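Local coordinates for protein terminal oxygenase component of carbazole 1,9a-dioxygenase (Nocardioides aromaticivorans, PDB 3GCF) that probably dihydroxylates carbazole at the 1 and 9a positions, passing electrons from its Rieske cluster to a mononuclear iron centre that activates oxygen, at residues Trp177-Glu182 and Ala343-Tyr348; Phe210-Ala213 and Ala217-Val220. One frame throughout, in Å; residues are numbered along the deposited sequence.

Contact 1 (Trp177-Glu182 and Ala343-Tyr348); sequences WRLGVE and AQQEFY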
loop_
_atom_site.group_PDB
_atom_site.type_symbol
_atom_site.label_atom_id
_atom_site.label_comp_id
_atom_site.label_asym_id
_atom_site.label_seq_id
_atom_site.Cartn_x
_atom_site.Cartn_y
_atom_site.Cartn_z
ATOM N N TRP A 177 -0.864 4.431 -19.666
ATOM C CA TRP A 177 -1.626 5.050 -20.743
ATOM C C TRP A 177 -1.590 4.271 -22.052
ATOM O O TRP A 177 -2.569 4.263 -22.799
ATOM C CB TRP A 177 -1.123 6.474 -21.004
ATOM C CG TRP A 177 0.252 6.526 -21.606
ATOM C CD1 TRP A 177 1.438 6.339 -20.961
ATOM C CD2 TRP A 177 0.576 6.760 -22.984
ATOM N NE1 TRP A 177 2.482 6.445 -21.847
ATOM C CE2 TRP A 177 1.983 6.700 -23.098
ATOM C CE3 TRP A 177 -0.185 7.014 -24.134
ATOM C CZ2 TRP A 177 2.648 6.884 -24.319
ATOM C CZ3 TRP A 177 0.477 7.198 -25.350
ATOM C CH2 TRP A 177 1.879 7.131 -25.430
ATOM N N ARG A 178 -0.464 3.625 -22.343
ATOM C CA ARG A 178 -0.351 2.874 -23.585
ATOM C C ARG A 178 -1.354 1.725 -23.650
ATOM O O ARG A 178 -1.815 1.362 -24.730
ATOM C CB ARG A 178 1.087 2.372 -23.763
ATOM C CG ARG A 178 2.083 3.519 -23.958
ATOM C CD ARG A 178 3.528 3.085 -23.780
ATOM N NE ARG A 178 3.748 2.506 -22.460
ATOM C CZ ARG A 178 4.931 2.127 -21.990
ATOM N NH1 ARG A 178 6.025 2.268 -22.732
ATOM N NH2 ARG A 178 5.018 1.588 -20.779
ATOM N N LEU A 179 -1.705 1.160 -22.498
ATOM C CA LEU A 179 -2.681 0.075 -22.478
ATOM C C LEU A 179 -4.059 0.653 -22.806
ATOM O O LEU A 179 -4.935 -0.052 -23.298
ATOM C CB LEU A 179 -2.707 -0.617 -21.110
ATOM C CG LEU A 179 -1.389 -1.281 -20.686
ATOM C CD1 LEU A 179 -1.556 -1.977 -19.337
ATOM C CD2 LEU A 179 -0.961 -2.279 -21.756
ATOM N N GLY A 180 -4.245 1.940 -22.526
ATOM C CA GLY A 180 -5.514 2.581 -22.828
ATOM C C GLY A 180 -5.636 2.788 -24.330
ATOM O O GLY A 180 -6.636 2.405 -24.950
ATOM N N VAL A 181 -4.606 3.394 -24.918
ATOM C CA VAL A 181 -4.572 3.652 -26.357
ATOM C C VAL A 181 -4.774 2.358 -27.148
ATOM O O VAL A 181 -5.619 2.283 -28.041
ATOM C CB VAL A 181 -3.211 4.251 -26.802
ATOM C CG1 VAL A 181 -3.248 4.553 -28.302
ATOM C CG2 VAL A 181 -2.900 5.514 -26.010
ATOM N N GLU A 182 -3.980 1.347 -26.814
ATOM C CA GLU A 182 -4.052 0.063 -27.492
ATOM C C GLU A 182 -5.369 -0.679 -27.270
ATOM O O GLU A 182 -5.707 -1.580 -28.033
ATOM C CB GLU A 182 -2.852 -0.799 -27.087
ATOM C CG GLU A 182 -1.543 -0.216 -27.604
ATOM C CD GLU A 182 -0.349 -1.111 -27.368
ATOM O OE1 GLU A 182 -0.547 -2.299 -27.039
ATOM O OE2 GLU A 182 0.792 -0.624 -27.525
ATOM N N ALA A 343 -6.624 -4.986 -16.253
ATOM C CA ALA A 343 -6.312 -6.407 -16.175
ATOM C C ALA A 343 -4.978 -6.695 -16.867
ATOM O O ALA A 343 -4.396 -7.766 -16.691
ATOM C CB ALA A 343 -7.432 -7.219 -16.829
ATOM N N GLN A 344 -4.497 -5.725 -17.643
ATOM C CA GLN A 344 -3.241 -5.858 -18.385
ATOM C C GLN A 344 -2.061 -5.194 -17.682
ATOM O O GLN A 344 -0.908 -5.456 -18.020
ATOM C CB GLN A 344 -3.377 -5.218 -19.779
ATOM C CG GLN A 344 -4.440 -5.827 -20.680
ATOM C CD GLN A 344 -4.654 -5.026 -21.965
ATOM O OE1 GLN A 344 -3.759 -4.908 -22.801
ATOM N NE2 GLN A 344 -5.849 -4.470 -22.118
ATOM N N GLN A 345 -2.354 -4.329 -16.717
ATOM C CA GLN A 345 -1.323 -3.578 -16.007
ATOM C C GLN A 345 -0.170 -4.398 -15.429
ATOM O O GLN A 345 0.995 -4.054 -15.629
ATOM C CB GLN A 345 -1.970 -2.727 -14.907
ATOM C CG GLN A 345 -1.007 -1.810 -14.146
ATOM C CD GLN A 345 -0.132 -0.974 -15.064
ATOM O OE1 GLN A 345 -0.563 -0.546 -16.136
ATOM N NE2 GLN A 345 1.103 -0.726 -14.637
ATOM N N GLU A 346 -0.475 -5.479 -14.718
ATOM C CA GLU A 346 0.591 -6.291 -14.136
ATOM C C GLU A 346 1.508 -6.900 -15.194
ATOM O O GLU A 346 2.735 -6.778 -15.114
ATOM C CB GLU A 346 0.014 -7.416 -13.273
ATOM C CG GLU A 346 1.096 -8.313 -12.675
ATOM C CD GLU A 346 0.535 -9.536 -11.967
ATOM O OE1 GLU A 346 -0.081 -9.383 -10.886
ATOM O OE2 GLU A 346 0.710 -10.657 -12.497
ATOM N N PHE A 347 0.909 -7.562 -16.178
ATOM C CA PHE A 347 1.669 -8.202 -17.246
ATOM C C PHE A 347 2.627 -7.230 -17.931
ATOM O O PHE A 347 3.836 -7.467 -17.984
ATOM C CB PHE A 347 0.706 -8.798 -18.281
ATOM C CG PHE A 347 1.391 -9.505 -19.424
ATOM C CD1 PHE A 347 2.240 -10.582 -19.189
ATOM C CD2 PHE A 347 1.150 -9.118 -20.739
ATOM C CE1 PHE A 347 2.842 -11.269 -20.251
ATOM C CE2 PHE A 347 1.745 -9.798 -21.812
ATOM C CZ PHE A 347 2.592 -10.876 -21.564
ATOM N N TYR A 348 2.078 -6.140 -18.457
ATOM C CA TYR A 348 2.875 -5.135 -19.159
ATOM C C TYR A 348 3.673 -4.221 -18.237
ATOM O O TYR A 348 4.809 -3.863 -18.544
ATOM C CB TYR A 348 1.966 -4.278 -20.052
ATOM C CG TYR A 348 1.526 -4.976 -21.320
ATOM C CD1 TYR A 348 2.362 -5.019 -22.442
ATOM C CD2 TYR A 348 0.288 -5.625 -21.390
ATOM C CE1 TYR A 348 1.976 -5.690 -23.603
ATOM C CE2 TYR A 348 -0.105 -6.302 -22.542
ATOM C CZ TYR A 348 0.743 -6.330 -23.644
ATOM O OH TYR A 348 0.364 -7.001 -24.778
HETATM O O HOH W 1 -4.585 -2.746 -24.347
#
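Leu-179 reaches across to Gln-344, Gln-345 and Tyr-348 where two helices of the Bet v 1-like (helix-grip) catalytic domain cross at 124°. The short axes come no nearer than 10.0 Å, a distance bridged by one leucine whose two methyls divide the work. With chi2 at -178°, CD1 stands anti to the leucine CA and extends to the facing backbone, 3.6 Å from Gln-345 N, while also lying 3.7 Å from Gln-344 CB. Leu-179 CD2 branches off to the Tyr-348 ring and meets CD2 of that ring at 3.6 Å, approaching obliquely. Gln-345 bends at chi2 (50°), bringing its OE1 to 3.6 Å from Leu-179 CD1; Asn-176 N, bonded to the same oxygen, holds that amide. Beyond the ring, Tyr-348 OH pairs with Glu-357. Were Leu-179 an alanine, both methyl contacts would vanish and a gap would probably open between the helices, leaving Tyr-348 without the methyl that meets its CD2.

Past this tight apolar part, the polar side meets through a single water and a second subunit. The water joins Leu-179 O to Gln-344 OE1, which also accepts a hydrogen bond from NE of Arg-78 of a second subunit, a residue that in its own chain borders the [2Fe-2S] cluster. Glu-182 OE1 forms a salt bridge with that arginine too, so the helix pair forms part of the subunit interface. The bridging water sits 2.9 Å from Leu-179 O and 2.8 Å from Gln-344 OE1.

Contact 2 (Phe210-Ala213 and Ala217-Val220); sequences FVPA and AMQV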
loop_
_atom_site.group_PDB
_atom_site.type_symbol
_atom_site.label_atom_id
_atom_site.label_comp_id
_atom_site.label_asym_id
_atom_site.label_seq_id
_atom_site.Cartn_x
_atom_site.Cartn_y
_atom_site.Cartn_z
ATOM N N PHE A 210 -13.291 -7.240 -36.119
ATOM C CA PHE A 210 -13.021 -6.837 -37.498
ATOM C C PHE A 210 -11.651 -7.408 -37.852
ATOM O O PHE A 210 -10.673 -7.151 -37.154
ATOM C CB PHE A 210 -12.959 -5.314 -37.629
ATOM C CG PHE A 210 -14.277 -4.626 -37.431
ATOM C CD1 PHE A 210 -15.189 -4.524 -38.479
ATOM C CD2 PHE A 210 -14.598 -4.057 -36.202
ATOM C CE1 PHE A 210 -16.402 -3.862 -38.308
ATOM C CE2 PHE A 210 -15.807 -3.394 -36.019
ATOM C CZ PHE A 210 -16.713 -3.295 -37.077
ATOM N N VAL A 211 -11.582 -8.165 -38.938
ATOM C CA VAL A 211 -10.326 -8.764 -39.370
ATOM C C VAL A 211 -9.876 -8.152 -40.699
ATOM O O VAL A 211 -10.657 -8.095 -41.651
ATOM C CB VAL A 211 -10.488 -10.289 -39.547
ATOM C CG1 VAL A 211 -9.177 -10.910 -40.020
ATOM C CG2 VAL A 211 -10.929 -10.914 -38.227
ATOM N N PRO A 212 -8.618 -7.673 -40.773
ATOM C CA PRO A 212 -8.085 -7.068 -42.001
ATOM C C PRO A 212 -8.331 -8.016 -43.173
ATOM O O PRO A 212 -7.959 -9.187 -43.107
ATOM C CB PRO A 212 -6.598 -6.910 -41.692
ATOM C CG PRO A 212 -6.584 -6.704 -40.198
ATOM C CD PRO A 212 -7.586 -7.717 -39.716
ATOM N N ALA A 213 -8.950 -7.509 -44.237
ATOM C CA ALA A 213 -9.266 -8.326 -45.406
ATOM C C ALA A 213 -8.275 -8.174 -46.556
ATOM O O ALA A 213 -8.233 -9.011 -47.460
ATOM C CB ALA A 213 -10.681 -8.002 -45.896
ATOM N N ALA A 217 -6.026 -2.283 -45.604
ATOM C CA ALA A 217 -6.866 -2.197 -44.422
ATOM C C ALA A 217 -6.399 -1.076 -43.494
ATOM O O ALA A 217 -7.219 -0.375 -42.899
ATOM C CB ALA A 217 -6.863 -3.541 -43.675
ATOM N N MET A 218 -5.083 -0.902 -43.393
ATOM C CA MET A 218 -4.499 0.117 -42.523
ATOM C C MET A 218 -3.658 1.128 -43.295
ATOM O O MET A 218 -2.836 0.756 -44.136
ATOM C CB MET A 218 -3.620 -0.553 -41.463
ATOM C CG MET A 218 -4.332 -1.618 -40.635
ATOM S SD MET A 218 -3.165 -2.793 -39.900
ATOM C CE MET A 218 -4.036 -4.308 -40.071
ATOM N N GLN A 219 -3.860 2.407 -43.007
ATOM C CA GLN A 219 -3.095 3.445 -43.678
ATOM C C GLN A 219 -2.374 4.332 -42.671
ATOM O O GLN A 219 -2.969 4.814 -41.708
ATOM C CB GLN A 219 -3.998 4.304 -44.562
ATOM C CG GLN A 219 -3.201 5.145 -45.556
ATOM C CD GLN A 219 -4.075 5.906 -46.525
ATOM O OE1 GLN A 219 -5.000 5.347 -47.113
ATOM N NE2 GLN A 219 -3.778 7.187 -46.706
ATOM N N VAL A 220 -1.084 4.540 -42.900
ATOM C CA VAL A 220 -0.278 5.372 -42.024
ATOM C C VAL A 220 -0.165 6.782 -42.596
ATOM O O VAL A 220 0.213 6.966 -43.748
ATOM C CB VAL A 220 1.136 4.779 -41.856
ATOM C CG1 VAL A 220 1.959 5.645 -40.917
ATOM C CG2 VAL A 220 1.038 3.363 -41.315
#
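Pro-212 turns CB and CG, the outer corner of its ring, toward two side chains that arrive from the same side of the ring plane: the methyl of Ala-217 and the terminal methyl of Met-218. The methionine comes in obliquely at the ring's rim, not over its centre. Its CE lies 3.5 Å from Pro-212 CG, tighter than ordinary carbon contact, and 4.0 Å from Pro-212 CB. The torsions explain the approach: CG of Met-218 is anti to the carbonyl carbon (chi1 -55°), and the bend at chi3 (-141°) swings the methyl beyond sulfur back to the proline. Ala-217 needs no such reach, since its short side chain already points across, with CB 3.9 Å from Pro-212 CB.

Although few residues separate them, the two segments do not form a beta hairpin. Strand 209-212 is an outer strand of a three-stranded antiparallel sheet, where Val-211 makes backbone bonds with Met-238. Strand 218-221 instead lies at the edge of the large seven-stranded antiparallel sheet, pairing through Gln-219 with Leu-230. The proline contact therefore closes the short connection between two sheets by side chains alone, at the spot where Pro-212 and Ala-217 bring their CA atoms to 5.6 Å. Tyr-237, on the middle strand of the smaller sheet, touches Pro-212, Ala-217 and Met-218 alike. Met-218 also lies against Met-364, Cys-365 and Lys-368 of helix 364-376, which places its thioether between that helix and the proline ring.

Overall arrangement
Contact 2 is nested in sequence inside the long loop closed by contact 1, yet the two do not touch: their centres are 22 Å apart and their nearest atoms about 12 Å. Helix 364-376 spans the interval, meeting Val-181 and Glu-182 of contact 1 and Met-218 of contact 2. Contact 1 is the one near the catalytic iron. The side chain of Gln-344 is about 9 Å from the metal and about 7 Å from that of the iron ligand His-189, consistent with a place beside the route from the neighbouring subunit's Rieske cluster. Contact 2 lies away from both metal sites, toward the outside of the catalytic domain.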